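Local coordinates for mandelate racemase/muconate lactonizing protein (PDB 3QLD) that belongs to the mandelate racemase/muconate lactonizing family of the enolase superfamily, pairing an enolase-like N-terminal domain with a TIM-barrel-type domain, at residues Tyr300-Leu310 with Leu324-Val335. Sequence-based numbering, arbitrary orientation.
Sequences YETGVGRVHGL and LGPSDRYFEQDV
Asp334 meets the start of helix 303-313 through its carboxylate. Gly303 N donates to Asp334 OD1 at 2.9 Å, on the syn side and 18° out of the carboxylate plane. Val335 N reaches Asp334 OD1 from the same face, so two backbone donors grip one oxygen. Asp334 OD2 accepts from Ser327 OG, itself also hydrogen-bonded to Ile340 N, on its anti lone pair and from a water. That water also donates to Glu301 O and accepts from Arg306 NE at 2.6 Å. Leu324 lays CD1 against the helix backbone, 3.4 Å from Gly309 C, and CD2 beside Glu301 OE1, whose hydrogen bond comes from Met299 N. Phe331 turns its ring edge to Glu301 O, with CE2 3.5 Å away. This helix follows the seventh parallel strand of the TIM-barrel-type domain, and 324-335 belongs to the loop leading to strand 347-349. Thr302 is the N-cap: Thr302 OG1 accepts from Val304 N at 3.2 Å, and it also bonds Glu47 of the N-terminal region. Arg306 bends at chi3, and Arg306 NH2 donates to Glu301 O at 2.9 Å, in the carbonyl plane on a lone pair. Phe331 also packs on Leu13 and Leu15 of strand 3-15.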
ATOM      1  N   TYR A 300     -19.922  -2.923  -1.869  0.70 31.74           N
ATOM      2  CA  TYR A 300     -20.748  -4.088  -2.279  0.70 31.82           C
ATOM      3  C   TYR A 300     -20.714  -5.172  -1.170  0.70 30.52           C
ATOM      4  O   TYR A 300     -20.748  -6.405  -1.401  0.70 28.64           O
ATOM      5  CB  TYR A 300     -20.354  -4.582  -3.688  0.70 33.02           C
ATOM      6  CG  TYR A 300     -20.886  -3.676  -4.803  0.70 37.18           C
ATOM      7  CD1 TYR A 300     -21.862  -4.135  -5.698  0.70 40.34           C
ATOM      8  CD2 TYR A 300     -20.447  -2.335  -4.935  0.70 40.84           C
ATOM      9  CE1 TYR A 300     -22.368  -3.302  -6.721  0.70 42.42           C
ATOM     10  CE2 TYR A 300     -20.953  -1.485  -5.949  0.70 45.07           C
ATOM     11  CZ  TYR A 300     -21.915  -1.983  -6.837  0.70 44.78           C
ATOM     12  OH  TYR A 300     -22.390  -1.185  -7.845  0.70 44.73           O
ATOM     13  N   GLU A 301     -20.704  -4.661   0.057  1.00 28.28           N
ATOM     14  CA  GLU A 301     -20.483  -5.475   1.270  1.00 28.55           C
ATOM     15  C   GLU A 301     -21.538  -6.586   1.397  1.00 27.32           C
ATOM     16  O   GLU A 301     -22.686  -6.365   1.068  1.00 27.50           O
ATOM     17  CB  GLU A 301     -20.588  -4.646   2.570  1.00 29.44           C
ATOM     18  CG  GLU A 301     -19.488  -3.640   2.885  1.00 35.48           C
ATOM     19  CD  GLU A 301     -19.536  -2.362   2.036  1.00 43.34           C
ATOM     20  OE1 GLU A 301     -20.412  -2.186   1.155  1.00 34.88           O
ATOM     21  OE2 GLU A 301     -18.626  -1.525   2.244  1.00 51.14           O
ATOM     22  N   THR A 302     -21.152  -7.760   1.903  1.00 26.83           N
ATOM     23  CA  THR A 302     -22.185  -8.635   2.499  1.00 27.32           C
ATOM     24  C   THR A 302     -22.859  -7.986   3.710  1.00 25.88           C
ATOM     25  O   THR A 302     -22.525  -6.862   4.195  1.00 25.60           O
ATOM     26  CB  THR A 302     -21.661  -9.986   3.009  1.00 26.65           C
ATOM     27  OG1 THR A 302     -21.133  -9.765   4.320  1.00 28.78           O
ATOM     28  CG2 THR A 302     -20.546 -10.623   2.053  1.00 28.63           C
ATOM     29  N   GLY A 303     -23.825  -8.705   4.232  1.00 26.46           N
ATOM     30  CA  GLY A 303     -24.605  -8.160   5.373  1.00 27.44           C
ATOM     31  C   GLY A 303     -23.797  -7.748   6.554  1.00 26.17           C
ATOM     32  O   GLY A 303     -24.142  -6.784   7.235  1.00 28.59           O
ATOM     33  N   VAL A 304     -22.699  -8.458   6.809  1.00 26.45           N
ATOM     34  CA  VAL A 304     -21.823  -8.170   7.946  1.00 26.65           C
ATOM     35  C   VAL A 304     -21.144  -6.807   7.846  1.00 26.01           C
ATOM     36  O   VAL A 304     -21.269  -5.970   8.738  1.00 27.09           O
ATOM     37  CB  VAL A 304     -20.808  -9.362   8.191  1.00 26.10           C
ATOM     38  CG1 VAL A 304     -19.751  -8.994   9.264  1.00 25.13           C
ATOM     39  CG2 VAL A 304     -21.644 -10.611   8.669  1.00 28.16           C
ATOM     40  N   GLY A 305     -20.340  -6.625   6.814  1.00 25.51           N
ATOM     41  CA  GLY A 305     -19.824  -5.306   6.433  1.00 25.91           C
ATOM     42  C   GLY A 305     -20.858  -4.179   6.292  1.00 26.53           C
ATOM     43  O   GLY A 305     -20.595  -3.043   6.682  1.00 24.54           O
ATOM     44  N   ARG A 306     -22.042  -4.495   5.776  1.00 27.39           N
ATOM     45  CA  ARG A 306     -23.067  -3.458   5.589  1.00 28.43           C
ATOM     46  C   ARG A 306     -23.595  -2.991   6.962  1.00 28.49           C
ATOM     47  O   ARG A 306     -23.760  -1.791   7.203  1.00 29.10           O
ATOM     48  CB  ARG A 306     -24.202  -3.988   4.730  1.00 29.20           C
ATOM     49  CG  ARG A 306     -25.340  -2.984   4.476  1.00 29.02           C
ATOM     50  CD  ARG A 306     -26.265  -3.478   3.373  1.00 28.25           C
ATOM     51  NE  ARG A 306     -25.458  -4.054   2.321  1.00 31.86           N
ATOM     52  CZ  ARG A 306     -25.020  -3.378   1.280  1.00 32.72           C
ATOM     53  NH1 ARG A 306     -25.367  -2.097   1.107  1.00 30.32           N
ATOM     54  NH2 ARG A 306     -24.206  -3.978   0.428  1.00 30.69           N
ATOM     55  N   VAL A 307     -23.854  -3.944   7.840  1.00 28.69           N
ATOM     56  CA  VAL A 307     -24.242  -3.653   9.249  1.00 28.66           C
ATOM     57  C   VAL A 307     -23.223  -2.782   9.973  1.00 27.14           C
ATOM     58  O   VAL A 307     -23.576  -1.714  10.501  1.00 28.26           O
ATOM     59  CB  VAL A 307     -24.544  -4.947  10.061  1.00 28.27           C
ATOM     60  CG1 VAL A 307     -24.520  -4.645  11.585  1.00 28.86           C
ATOM     61  CG2 VAL A 307     -25.884  -5.441   9.632  1.00 27.89           C
ATOM     62  N   HIS A 308     -21.950  -3.164   9.915  1.00 28.15           N
ATOM     63  CA  HIS A 308     -20.855  -2.361  10.513  1.00 25.88           C
ATOM     64  C   HIS A 308     -20.694  -0.960   9.927  1.00 26.95           C
ATOM     65  O   HIS A 308     -20.333  -0.027  10.650  1.00 25.45           O
ATOM     66  CB  HIS A 308     -19.512  -3.132  10.437  1.00 27.60           C
ATOM     67  CG  HIS A 308     -19.389  -4.223  11.463  1.00 26.61           C
ATOM     68  ND1 HIS A 308     -18.309  -5.081  11.518  1.00 25.95           N
ATOM     69  CD2 HIS A 308     -20.223  -4.604  12.470  1.00 25.00           C
ATOM     70  CE1 HIS A 308     -18.468  -5.929  12.528  1.00 27.49           C
ATOM     71  NE2 HIS A 308     -19.621  -5.650  13.130  1.00 30.64           N
ATOM     72  N   GLY A 309     -20.972  -0.833   8.611  1.00 28.12           N
ATOM     73  CA  GLY A 309     -20.845   0.400   7.864  1.00 26.29           C
ATOM     74  C   GLY A 309     -22.031   1.306   8.226  1.00 29.16           C
ATOM     75  O   GLY A 309     -21.881   2.490   8.376  1.00 27.62           O
ATOM     76  N   LEU A 310     -23.229   0.740   8.342  1.00 28.95           N
ATOM     77  CA  LEU A 310     -24.338   1.556   8.922  1.00 29.42           C
ATOM     78  C   LEU A 310     -24.121   2.018  10.371  1.00 28.73           C
ATOM     79  O   LEU A 310     -24.478   3.114  10.702  1.00 30.96           O
ATOM     80  CB  LEU A 310     -25.653   0.822   8.748  1.00 31.12           C
ATOM     81  CG  LEU A 310     -26.043   0.510   7.291  1.00 29.08           C
ATOM     82  CD1 LEU A 310     -26.950  -0.746   7.143  1.00 30.91           C
ATOM     83  CD2 LEU A 310     -26.743   1.663   6.527  1.00 29.25           C
ATOM     84  N   LEU A 324     -24.665   2.980   1.391  1.00 27.66           N
ATOM     85  CA  LEU A 324     -24.954   1.599   1.822  1.00 27.79           C
ATOM     86  C   LEU A 324     -26.462   1.472   1.784  1.00 29.62           C
ATOM     87  O   LEU A 324     -27.113   2.077   2.601  1.00 29.62           O
ATOM     88  CB  LEU A 324     -24.480   1.367   3.260  1.00 25.40           C
ATOM     89  CG  LEU A 324     -22.939   1.373   3.458  1.00 27.70           C
ATOM     90  CD1 LEU A 324     -22.599   1.347   4.924  1.00 27.95           C
ATOM     91  CD2 LEU A 324     -22.323   0.138   2.770  1.00 27.49           C
ATOM     92  N   GLY A 325     -26.978   0.744   0.797  1.00 32.01           N
ATOM     93  CA  GLY A 325     -28.394   0.608   0.552  1.00 33.26           C
ATOM     94  C   GLY A 325     -28.894  -0.767   0.949  1.00 32.61           C
ATOM     95  O   GLY A 325     -28.163  -1.563   1.526  1.00 32.07           O
ATOM     96  N   PRO A 326     -30.150  -1.052   0.655  1.00 34.01           N
ATOM     97  CA  PRO A 326     -30.698  -2.359   1.095  1.00 34.32           C
ATOM     98  C   PRO A 326     -30.014  -3.558   0.442  1.00 35.20           C
ATOM     99  O   PRO A 326     -29.614  -3.477  -0.748  1.00 33.92           O
ATOM    100  CB  PRO A 326     -32.164  -2.284   0.647  1.00 35.28           C
ATOM    101  CG  PRO A 326     -32.466  -0.801   0.572  1.00 36.16           C
ATOM    102  CD  PRO A 326     -31.160  -0.240  -0.044  1.00 34.25           C
ATOM    103  N   SER A 327     -29.903  -4.665   1.211  1.00 37.16           N
ATOM    104  CA  SER A 327     -29.304  -5.947   0.775  1.00 38.08           C
ATOM    105  C   SER A 327     -29.761  -6.351  -0.599  1.00 38.32           C
ATOM    106  O   SER A 327     -29.005  -6.866  -1.411  1.00 37.37           O
ATOM    107  CB  SER A 327     -29.808  -7.110   1.668  1.00 36.78           C
ATOM    108  OG  SER A 327     -29.358  -7.007   2.984  1.00 42.96           O
ATOM    109  N   ASP A 328     -31.056  -6.180  -0.817  1.00 39.42           N
ATOM    110  CA  ASP A 328     -31.683  -6.779  -1.958  1.00 40.97           C
ATOM    111  C   ASP A 328     -31.343  -6.078  -3.279  1.00 41.58           C
ATOM    112  O   ASP A 328     -31.609  -6.634  -4.335  1.00 39.11           O
ATOM    113  CB  ASP A 328     -33.196  -6.916  -1.740  1.00 41.97           C
ATOM    114  CG  ASP A 328     -33.926  -5.567  -1.678  1.00 44.70           C
ATOM    115  OD1 ASP A 328     -33.314  -4.496  -1.909  1.00 43.07           O
ATOM    116  OD2 ASP A 328     -35.153  -5.584  -1.383  1.00 49.23           O
ATOM    117  N   ARG A 329     -30.737  -4.883  -3.228  1.00 42.68           N
ATOM    118  CA  ARG A 329     -30.346  -4.201  -4.473  1.00 44.80           C
ATOM    119  C   ARG A 329     -29.199  -4.988  -5.124  1.00 44.87           C
ATOM    120  O   ARG A 329     -28.935  -4.887  -6.339  1.00 45.63           O
ATOM    121  CB  ARG A 329     -29.939  -2.732  -4.228  1.00 44.94           C
ATOM    122  CG  ARG A 329     -31.136  -1.807  -3.820  1.00 50.50           C
ATOM    123  CD  ARG A 329     -31.049  -0.367  -4.423  1.00 58.04           C
ATOM    124  NE  ARG A 329     -30.613  -0.352  -5.831  1.00 62.63           N
ATOM    125  CZ  ARG A 329     -31.249   0.248  -6.847  1.00 65.15           C
ATOM    126  NH1 ARG A 329     -32.381   0.923  -6.645  1.00 63.32           N
ATOM    127  NH2 ARG A 329     -30.741   0.158  -8.088  1.00 66.05           N
ATOM    128  N   TYR A 330     -28.560  -5.813  -4.305  1.00 43.97           N
ATOM    129  CA  TYR A 330     -27.299  -6.432  -4.682  1.00 43.65           C
ATOM    130  C   TYR A 330     -27.375  -7.990  -4.729  1.00 42.00           C
ATOM    131  O   TYR A 330     -26.838  -8.593  -5.670  1.00 41.54           O
ATOM    132  CB  TYR A 330     -26.148  -5.928  -3.781  1.00 43.48           C
ATOM    133  CG  TYR A 330     -26.026  -4.425  -3.372  1.00 48.41           C
ATOM    134  CD1 TYR A 330     -25.732  -3.381  -4.303  1.00 51.98           C
ATOM    135  CD2 TYR A 330     -26.106  -4.066  -2.019  1.00 51.60           C
ATOM    136  CE1 TYR A 330     -25.569  -1.977  -3.851  1.00 53.20           C
ATOM    137  CE2 TYR A 330     -25.946  -2.723  -1.576  1.00 54.15           C
ATOM    138  CZ  TYR A 330     -25.663  -1.678  -2.467  1.00 55.73           C
ATOM    139  OH  TYR A 330     -25.501  -0.388  -1.895  1.00 52.24           O
ATOM    140  N   PHE A 331     -28.055  -8.616  -3.753  1.00 39.89           N
ATOM    141  CA  PHE A 331     -28.075 -10.095  -3.618  1.00 39.21           C
ATOM    142  C   PHE A 331     -29.452 -10.755  -3.460  1.00 40.23           C
ATOM    143  O   PHE A 331     -30.187 -10.385  -2.559  1.00 38.84           O
ATOM    144  CB  PHE A 331     -27.310 -10.480  -2.367  1.00 37.91           C
ATOM    145  CG  PHE A 331     -25.912  -9.953  -2.313  1.00 37.62           C
ATOM    146  CD1 PHE A 331     -24.922 -10.519  -3.099  1.00 35.11           C
ATOM    147  CD2 PHE A 331     -25.560  -8.938  -1.401  1.00 37.00           C
ATOM    148  CE1 PHE A 331     -23.602 -10.057  -3.044  1.00 32.76           C
ATOM    149  CE2 PHE A 331     -24.238  -8.467  -1.322  1.00 35.70           C
ATOM    150  CZ  PHE A 331     -23.250  -9.035  -2.175  1.00 31.34           C
ATOM    151  N   GLU A 332     -29.733 -11.800  -4.258  1.00 41.35           N
ATOM    152  CA  GLU A 332     -30.882 -12.689  -4.034  1.00 42.72           C
ATOM    153  C   GLU A 332     -30.862 -13.234  -2.594  1.00 41.50           C
ATOM    154  O   GLU A 332     -31.898 -13.299  -1.962  1.00 41.38           O
ATOM    155  CB  GLU A 332     -30.912 -13.876  -5.045  1.00 43.65           C
ATOM    156  CG  GLU A 332     -32.125 -14.923  -4.900  1.00 48.70           C
ATOM    157  CD  GLU A 332     -31.842 -16.171  -4.002  1.00 52.06           C
ATOM    158  OE1 GLU A 332     -30.711 -16.711  -3.984  1.00 56.25           O
ATOM    159  OE2 GLU A 332     -32.766 -16.637  -3.300  1.00 53.90           O
ATOM    160  N   GLN A 333     -29.679 -13.626  -2.116  1.00 38.90           N
ATOM    161  CA  GLN A 333     -29.510 -14.229  -0.814  1.00 38.25           C
ATOM    162  C   GLN A 333     -28.184 -13.730  -0.221  1.00 37.51           C
ATOM    163  O   GLN A 333     -27.115 -13.952  -0.816  1.00 36.34           O
ATOM    164  CB  GLN A 333     -29.446 -15.754  -0.974  1.00 38.96           C
ATOM    165  CG  GLN A 333     -28.991 -16.481   0.279  1.00 38.86           C
ATOM    166  CD  GLN A 333     -30.104 -16.591   1.284  1.00 45.38           C
ATOM    167  OE1 GLN A 333     -31.105 -17.293   1.035  1.00 48.50           O
ATOM    168  NE2 GLN A 333     -29.965 -15.887   2.419  1.00 42.98           N
ATOM    169  N   ASP A 334     -28.292 -13.094   0.941  1.00 36.28           N
ATOM    170  CA  ASP A 334     -27.193 -12.484   1.704  1.00 35.12           C
ATOM    171  C   ASP A 334     -26.895 -13.339   2.960  1.00 34.26           C
ATOM    172  O   ASP A 334     -27.530 -14.373   3.170  1.00 34.53           O
ATOM    173  CB  ASP A 334     -27.644 -11.048   2.074  1.00 35.84           C
ATOM    174  CG  ASP A 334     -26.484 -10.104   2.434  1.00 34.96           C
ATOM    175  OD1 ASP A 334     -25.370 -10.577   2.591  1.00 34.15           O
ATOM    176  OD2 ASP A 334     -26.720  -8.876   2.611  1.00 34.00           O
ATOM    177  N   VAL A 335     -25.939 -12.941   3.784  1.00 31.55           N
ATOM    178  CA  VAL A 335     -25.495 -13.759   4.914  1.00 31.24           C
ATOM    179  C   VAL A 335     -26.203 -13.461   6.255  1.00 30.54           C
ATOM    180  O   VAL A 335     -25.797 -13.947   7.316  1.00 30.40           O
ATOM    181  CB  VAL A 335     -23.954 -13.651   5.072  1.00 31.37           C
ATOM    182  CG1 VAL A 335     -23.296 -13.795   3.692  1.00 33.74           C
ATOM    183  CG2 VAL A 335     -23.596 -12.295   5.658  1.00 32.64           C
TER
HETATM  184  O   HOH W   1     -25.320  -6.653   1.886  1.00 32.03           O